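Local coordinates for myosin-I heavy chain (Dictyostelium discoideum, PDB 5EJR), which is an actin-based motor with ATPase activity involved in early phagocytosis and adhesion, represented here by its C-terminal MyTH4-FERM tail domain, at residues S4-W9 against D142-P147; T12-F17 against N39-F44. All blocks are in the same frame, centred on the assembly; numbering follows the deposited sequence.

Contact 1: S4-W9 against D142-P147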
loop_
_atom_site.group_PDB
_atom_site.type_symbol
_atom_site.label_atom_id
_atom_site.label_comp_id
_atom_site.label_asym_id
_atom_site.label_seq_id
_atom_site.Cartn_x
_atom_site.Cartn_y
_atom_site.Cartn_z
ATOM N N SER A 4 6.335 -2.085 -42.200
ATOM C CA SER A 4 5.620 -2.737 -41.097
ATOM C C SER A 4 4.403 -1.922 -40.666
ATOM O O SER A 4 4.296 -0.753 -41.038
ATOM C CB SER A 4 6.550 -2.946 -39.907
ATOM O OG SER A 4 6.884 -1.717 -39.278
ATOM N N GLN A 5 3.496 -2.528 -39.872
ATOM C CA GLN A 5 2.299 -1.852 -39.361
ATOM C C GLN A 5 2.690 -0.656 -38.488
ATOM O O GLN A 5 2.055 0.392 -38.594
ATOM C CB GLN A 5 1.382 -2.821 -38.604
ATOM C CG GLN A 5 0.713 -3.861 -39.492
ATOM C CD GLN A 5 -0.618 -3.400 -40.031
ATOM O OE1 GLN A 5 -0.701 -2.527 -40.909
ATOM N NE2 GLN A 5 -1.689 -4.014 -39.549
ATOM N N LEU A 6 3.777 -0.792 -37.681
ATOM C CA LEU A 6 4.289 0.288 -36.832
ATOM C C LEU A 6 4.814 1.463 -37.674
ATOM O O LEU A 6 4.492 2.608 -37.367
ATOM C CB LEU A 6 5.356 -0.209 -35.820
ATOM C CG LEU A 6 6.080 0.864 -34.971
ATOM C CD1 LEU A 6 5.148 1.515 -33.949
ATOM C CD2 LEU A 6 7.284 0.297 -34.270
ATOM N N ALA A 7 5.613 1.174 -38.725
ATOM C CA ALA A 7 6.175 2.176 -39.638
ATOM C C ALA A 7 5.062 2.920 -40.369
ATOM O O ALA A 7 5.159 4.136 -40.519
ATOM C CB ALA A 7 7.117 1.512 -40.639
ATOM N N GLN A 8 3.989 2.200 -40.788
ATOM C CA GLN A 8 2.816 2.774 -41.464
ATOM C C GLN A 8 2.086 3.753 -40.544
ATOM O O GLN A 8 1.644 4.809 -41.004
ATOM C CB GLN A 8 1.854 1.683 -41.931
ATOM C CG GLN A 8 2.311 0.951 -43.195
ATOM C CD GLN A 8 1.422 -0.221 -43.544
ATOM O OE1 GLN A 8 0.202 -0.218 -43.311
ATOM N NE2 GLN A 8 2.013 -1.246 -44.142
ATOM N N TRP A 9 1.992 3.407 -39.232
ATOM C CA TRP A 9 1.382 4.238 -38.194
ATOM C C TRP A 9 2.255 5.483 -37.970
ATOM O O TRP A 9 1.730 6.585 -37.863
ATOM C CB TRP A 9 1.207 3.418 -36.889
ATOM C CG TRP A 9 0.730 4.211 -35.698
ATOM C CD1 TRP A 9 -0.558 4.367 -35.276
ATOM C CD2 TRP A 9 1.548 4.932 -34.768
ATOM N NE1 TRP A 9 -0.593 5.152 -34.144
ATOM C CE2 TRP A 9 0.688 5.489 -33.796
ATOM C CE3 TRP A 9 2.933 5.124 -34.635
ATOM C CZ2 TRP A 9 1.166 6.244 -32.722
ATOM C CZ3 TRP A 9 3.405 5.896 -33.589
ATOM C CH2 TRP A 9 2.526 6.457 -32.652
ATOM N N ASP A 142 -5.607 3.443 -29.120
ATOM C CA ASP A 142 -6.280 2.395 -29.886
ATOM C C ASP A 142 -5.655 2.285 -31.289
ATOM O O ASP A 142 -5.602 1.195 -31.863
ATOM C CB ASP A 142 -7.780 2.698 -29.962
ATOM C CG ASP A 142 -8.381 2.971 -28.593
ATOM O OD1 ASP A 142 -8.174 4.095 -28.062
ATOM O OD2 ASP A 142 -8.996 2.047 -28.023
ATOM N N SER A 143 -5.124 3.417 -31.794
ATOM C CA SER A 143 -4.437 3.519 -33.077
ATOM C C SER A 143 -3.097 2.791 -33.038
ATOM O O SER A 143 -2.787 2.080 -33.988
ATOM C CB SER A 143 -4.218 4.983 -33.443
ATOM O OG SER A 143 -3.463 5.106 -34.635
ATOM N N LEU A 144 -2.302 2.983 -31.956
ATOM C CA LEU A 144 -0.981 2.371 -31.792
ATOM C C LEU A 144 -1.028 0.905 -31.340
ATOM O O LEU A 144 -0.147 0.148 -31.733
ATOM C CB LEU A 144 -0.084 3.209 -30.853
ATOM C CG LEU A 144 1.356 2.712 -30.587
ATOM C CD1 LEU A 144 2.229 2.805 -31.827
ATOM C CD2 LEU A 144 2.005 3.475 -29.470
ATOM N N LEU A 145 -2.036 0.510 -30.534
ATOM C CA LEU A 145 -2.175 -0.839 -29.949
ATOM C C LEU A 145 -1.834 -2.008 -30.899
ATOM O O LEU A 145 -0.843 -2.684 -30.639
ATOM C CB LEU A 145 -3.564 -1.051 -29.308
ATOM C CG LEU A 145 -3.752 -2.337 -28.494
ATOM C CD1 LEU A 145 -2.881 -2.348 -27.225
ATOM C CD2 LEU A 145 -5.208 -2.558 -28.153
ATOM N N GLN A 146 -2.624 -2.249 -31.971
ATOM C CA GLN A 146 -2.370 -3.354 -32.904
ATOM C C GLN A 146 -1.006 -3.240 -33.627
ATOM O O GLN A 146 -0.223 -4.184 -33.494
ATOM C CB GLN A 146 -3.529 -3.563 -33.894
ATOM C CG GLN A 146 -3.803 -5.036 -34.193
ATOM C CD GLN A 146 -4.370 -5.786 -33.004
ATOM O OE1 GLN A 146 -5.499 -5.543 -32.557
ATOM N NE2 GLN A 146 -3.594 -6.720 -32.472
ATOM N N PRO A 147 -0.654 -2.117 -34.324
ATOM C CA PRO A 147 0.681 -2.034 -34.953
ATOM C C PRO A 147 1.862 -2.297 -34.006
ATOM O O PRO A 147 2.792 -3.007 -34.403
ATOM C CB PRO A 147 0.719 -0.606 -35.518
ATOM C CG PRO A 147 -0.698 -0.244 -35.731
ATOM C CD PRO A 147 -1.438 -0.890 -34.599
HETATM O O HOH W 1 4.243 -3.584 -36.982
#

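Contact 2: T12-F17 against N39-F44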
loop_
_atom_site.group_PDB
_atom_site.type_symbol
_atom_site.label_atom_id
_atom_site.label_comp_id
_atom_site.label_asym_id
_atom_site.label_seq_id
_atom_site.Cartn_x
_atom_site.Cartn_y
_atom_site.Cartn_z
ATOM N N THR A 12 2.594 9.024 -40.709
ATOM C CA THR A 12 1.763 10.231 -40.601
ATOM C C THR A 12 1.794 10.876 -39.194
ATOM O O THR A 12 0.924 11.708 -38.897
ATOM C CB THR A 12 0.313 9.873 -40.995
ATOM O OG1 THR A 12 -0.211 8.925 -40.057
ATOM C CG2 THR A 12 0.200 9.326 -42.413
ATOM N N ARG A 13 2.757 10.485 -38.319
ATOM C CA ARG A 13 2.822 10.978 -36.933
ATOM C C ARG A 13 4.224 11.336 -36.445
ATOM O O ARG A 13 4.374 12.282 -35.674
ATOM C CB ARG A 13 2.176 9.972 -35.958
ATOM C CG ARG A 13 0.698 9.661 -36.212
ATOM C CD ARG A 13 0.256 8.447 -35.417
ATOM N NE ARG A 13 -1.183 8.180 -35.519
ATOM C CZ ARG A 13 -1.745 7.408 -36.442
ATOM N NH1 ARG A 13 -1.003 6.836 -37.384
ATOM N NH2 ARG A 13 -3.057 7.217 -36.446
ATOM N N PHE A 14 5.243 10.569 -36.847
ATOM C CA PHE A 14 6.616 10.836 -36.417
ATOM C C PHE A 14 7.145 12.084 -37.113
ATOM O O PHE A 14 6.773 12.344 -38.260
ATOM C CB PHE A 14 7.526 9.629 -36.730
ATOM C CG PHE A 14 7.856 8.695 -35.581
ATOM C CD1 PHE A 14 6.857 8.224 -34.731
ATOM C CD2 PHE A 14 9.155 8.235 -35.390
ATOM C CE1 PHE A 14 7.160 7.340 -33.689
ATOM C CE2 PHE A 14 9.458 7.344 -34.350
ATOM C CZ PHE A 14 8.459 6.907 -33.504
ATOM N N ARG A 15 8.005 12.844 -36.421
ATOM C CA ARG A 15 8.636 14.053 -36.945
ATOM C C ARG A 15 9.465 13.716 -38.194
ATOM O O ARG A 15 9.271 14.344 -39.239
ATOM C CB ARG A 15 9.533 14.711 -35.881
ATOM C CG ARG A 15 8.791 15.274 -34.671
ATOM C CD ARG A 15 9.663 16.257 -33.922
ATOM N NE ARG A 15 9.128 16.604 -32.602
ATOM C CZ ARG A 15 8.231 17.563 -32.375
ATOM N NH1 ARG A 15 7.720 18.257 -33.385
ATOM N NH2 ARG A 15 7.823 17.819 -31.139
ATOM N N SER A 16 10.344 12.684 -38.086
ATOM C CA SER A 16 11.250 12.199 -39.140
ATOM C C SER A 16 10.547 11.813 -40.440
ATOM O O SER A 16 11.093 12.067 -41.517
ATOM C CB SER A 16 12.113 11.048 -38.629
ATOM O OG SER A 16 11.327 9.903 -38.340
ATOM N N PHE A 17 9.345 11.215 -40.342
ATOM C CA PHE A 17 8.544 10.824 -41.508
ATOM C C PHE A 17 7.788 12.011 -42.111
ATOM O O PHE A 17 7.560 12.036 -43.316
ATOM C CB PHE A 17 7.577 9.687 -41.157
ATOM C CG PHE A 17 8.238 8.340 -40.991
ATOM C CD1 PHE A 17 8.843 7.986 -39.790
ATOM C CD2 PHE A 17 8.258 7.424 -42.036
ATOM C CE1 PHE A 17 9.461 6.743 -39.641
ATOM C CE2 PHE A 17 8.874 6.179 -41.884
ATOM C CZ PHE A 17 9.470 5.847 -40.687
ATOM N N ASN A 39 13.280 6.070 -40.968
ATOM C CA ASN A 39 13.260 4.853 -40.156
ATOM C C ASN A 39 14.325 4.843 -39.042
ATOM O O ASN A 39 14.154 4.102 -38.073
ATOM C CB ASN A 39 13.356 3.601 -41.041
ATOM C CG ASN A 39 12.226 3.474 -42.040
ATOM O OD1 ASN A 39 11.116 3.038 -41.719
ATOM N ND2 ASN A 39 12.486 3.858 -43.278
ATOM N N THR A 40 15.385 5.688 -39.146
ATOM C CA THR A 40 16.467 5.797 -38.146
ATOM C C THR A 40 15.963 6.277 -36.758
ATOM O O THR A 40 16.682 6.160 -35.754
ATOM C CB THR A 40 17.635 6.659 -38.664
ATOM O OG1 THR A 40 17.207 8.010 -38.824
ATOM C CG2 THR A 40 18.229 6.139 -39.964
ATOM N N ALA A 41 14.723 6.817 -36.714
ATOM C CA ALA A 41 14.080 7.290 -35.496
ATOM C C ALA A 41 13.669 6.094 -34.628
ATOM O O ALA A 41 13.535 6.252 -33.423
ATOM C CB ALA A 41 12.865 8.141 -35.837
ATOM N N PHE A 42 13.492 4.901 -35.247
ATOM C CA PHE A 42 13.143 3.651 -34.570
ATOM C C PHE A 42 14.368 2.929 -33.990
ATOM O O PHE A 42 14.213 1.879 -33.364
ATOM C CB PHE A 42 12.442 2.701 -35.548
ATOM C CG PHE A 42 11.052 3.097 -35.974
ATOM C CD1 PHE A 42 10.010 3.141 -35.052
ATOM C CD2 PHE A 42 10.766 3.356 -37.308
ATOM C CE1 PHE A 42 8.716 3.475 -35.453
ATOM C CE2 PHE A 42 9.471 3.684 -37.708
ATOM C CZ PHE A 42 8.455 3.735 -36.779
ATOM N N TYR A 43 15.575 3.460 -34.222
ATOM C CA TYR A 43 16.795 2.798 -33.795
ATOM C C TYR A 43 17.456 3.457 -32.602
ATOM O O TYR A 43 17.419 4.686 -32.469
ATOM C CB TYR A 43 17.797 2.674 -34.972
ATOM C CG TYR A 43 17.264 2.026 -36.235
ATOM C CD1 TYR A 43 16.336 0.990 -36.175
ATOM C CD2 TYR A 43 17.760 2.380 -37.486
ATOM C CE1 TYR A 43 15.830 0.403 -37.331
ATOM C CE2 TYR A 43 17.297 1.765 -38.649
ATOM C CZ TYR A 43 16.325 0.778 -38.565
ATOM O OH TYR A 43 15.849 0.160 -39.697
ATOM N N PHE A 44 18.094 2.626 -31.752
ATOM C CA PHE A 44 18.840 3.040 -30.563
ATOM C C PHE A 44 19.939 4.056 -30.895
ATOM O O PHE A 44 20.596 3.947 -31.928
ATOM C CB PHE A 44 19.451 1.816 -29.832
ATOM C CG PHE A 44 20.402 2.153 -28.696
ATOM C CD1 PHE A 44 21.755 2.377 -28.937
ATOM C CD2 PHE A 44 19.934 2.309 -27.396
ATOM C CE1 PHE A 44 22.618 2.756 -27.900
ATOM C CE2 PHE A 44 20.802 2.668 -26.357
ATOM C CZ PHE A 44 22.137 2.893 -26.617
#

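Contact 1: S4-W9 against D142-P147
Leu6 and Pro147 bring the backbones closest, CA to CA 4.7 Å, where the N-terminal helix segment 5-9 runs nearly antiparallel (153°) to segment 142-147, with 9.0 Å between the segment axes. The contact is helix-helix packing that lays the start of the chain against a helix of the all-helical MyTH4 domain. Pro147 has no backbone N-H, and the helix kinks there. Its ring CB sits 3.5 Å from Gln5 O and faces the CB of Gln5. Water 1 accepts from Leu6 N at 2.9 Å and donates to Pro147 O at 3.0 Å, joining a first-turn N-H of one helix to a carbonyl of the other. Ser4 caps the N-terminal helix, its OG accepting from Ala7 N (3.2 Å). One turn after Gln5, Trp9 has CG anti to the backbone N (chi1 173°), which carries the indole across to segment 142-147. Asp105 and Cys109 of helix 104-113 also touch this indole. Ser143 OG lies at the indole edge, near the ring plane, 2.9 Å from Trp9 NE1. Over one face, Leu144 CD1 makes a CH-pi contact, standing 3.4 Å from the centroid of the six-membered ring of Trp9 and only 2° off its normal.

Contact 2: T12-F17 against N39-F44
Ser16 OG is hydrogen-bonded to the backbone O of Pro38, just ahead of segment 39-44, while the CB of Ala41 rests against the same oxygen at 3.4 Å. The hydroxyl reaches both because it stands between the backbone N and the carbonyl carbon (chi1 66°). The Ala41 methyl also meets the in-plane edge of the Phe14 ring, 3.7 Å from Phe14 CD2, and so is wedged between the serine and the phenylalanine. Beside it, Phe14, Phe17 and Phe42 form an aromatic cluster that packs the start of helix 15-25, with Phe14 at its N-cap position, against Phe42, directly after the 3-10 segment 39-41, in the loop leading to helix 58-75. Phe14 and Phe42 make an offset stack, centroids 5.0 Å apart and planes inclined at 29°, with Phe14 CE2 over the rim of the Phe42 face. Phe17 meets Phe42 rim to rim, Phe17 CE1 to Phe42 CE2 at 3.6 Å, neither ring lying over the other. Its far end, CZ, comes 3.4 Å from Asn39 OD1, which lies in the plane of the Phe17 ring, the amide turned 88° to it. Putting an alanine in place of Phe17 would probably open a gap beside Phe42 CE2 and strip Asn39 OD1 of its ring-edge neighbour. At its other end the amide is held by Asp37, whose OD1 is hydrogen-bonded to Asn39 ND2.

Overall arrangement
The two contacts lie with centres about 13 Å apart, about 36 Å and 39 Å from the centre of the chain, at its MyTH4 end. Contact 2 is nested within the chain loop closed by contact 1, and the two touch directly: Leu6 CD2 meets Phe42 CE1 at 3.7 Å, and Trp9 CZ3 meets Phe14 CE1 at 4.0 Å. Arg13, between helices 5-11 and 15-25, ties them further, its NH1 hydrogen-bonded to Trp9 O and its guanidinium in a cation-pi contact with the indole. Helix 5-11 touches both helix 142-159 and the aromatic cluster, on different flanks. Outside the cluster, Ala41 O is hydrogen-bonded to Arg113 at the end of helix 104-113, whose residues also touch Leu6 and Trp9.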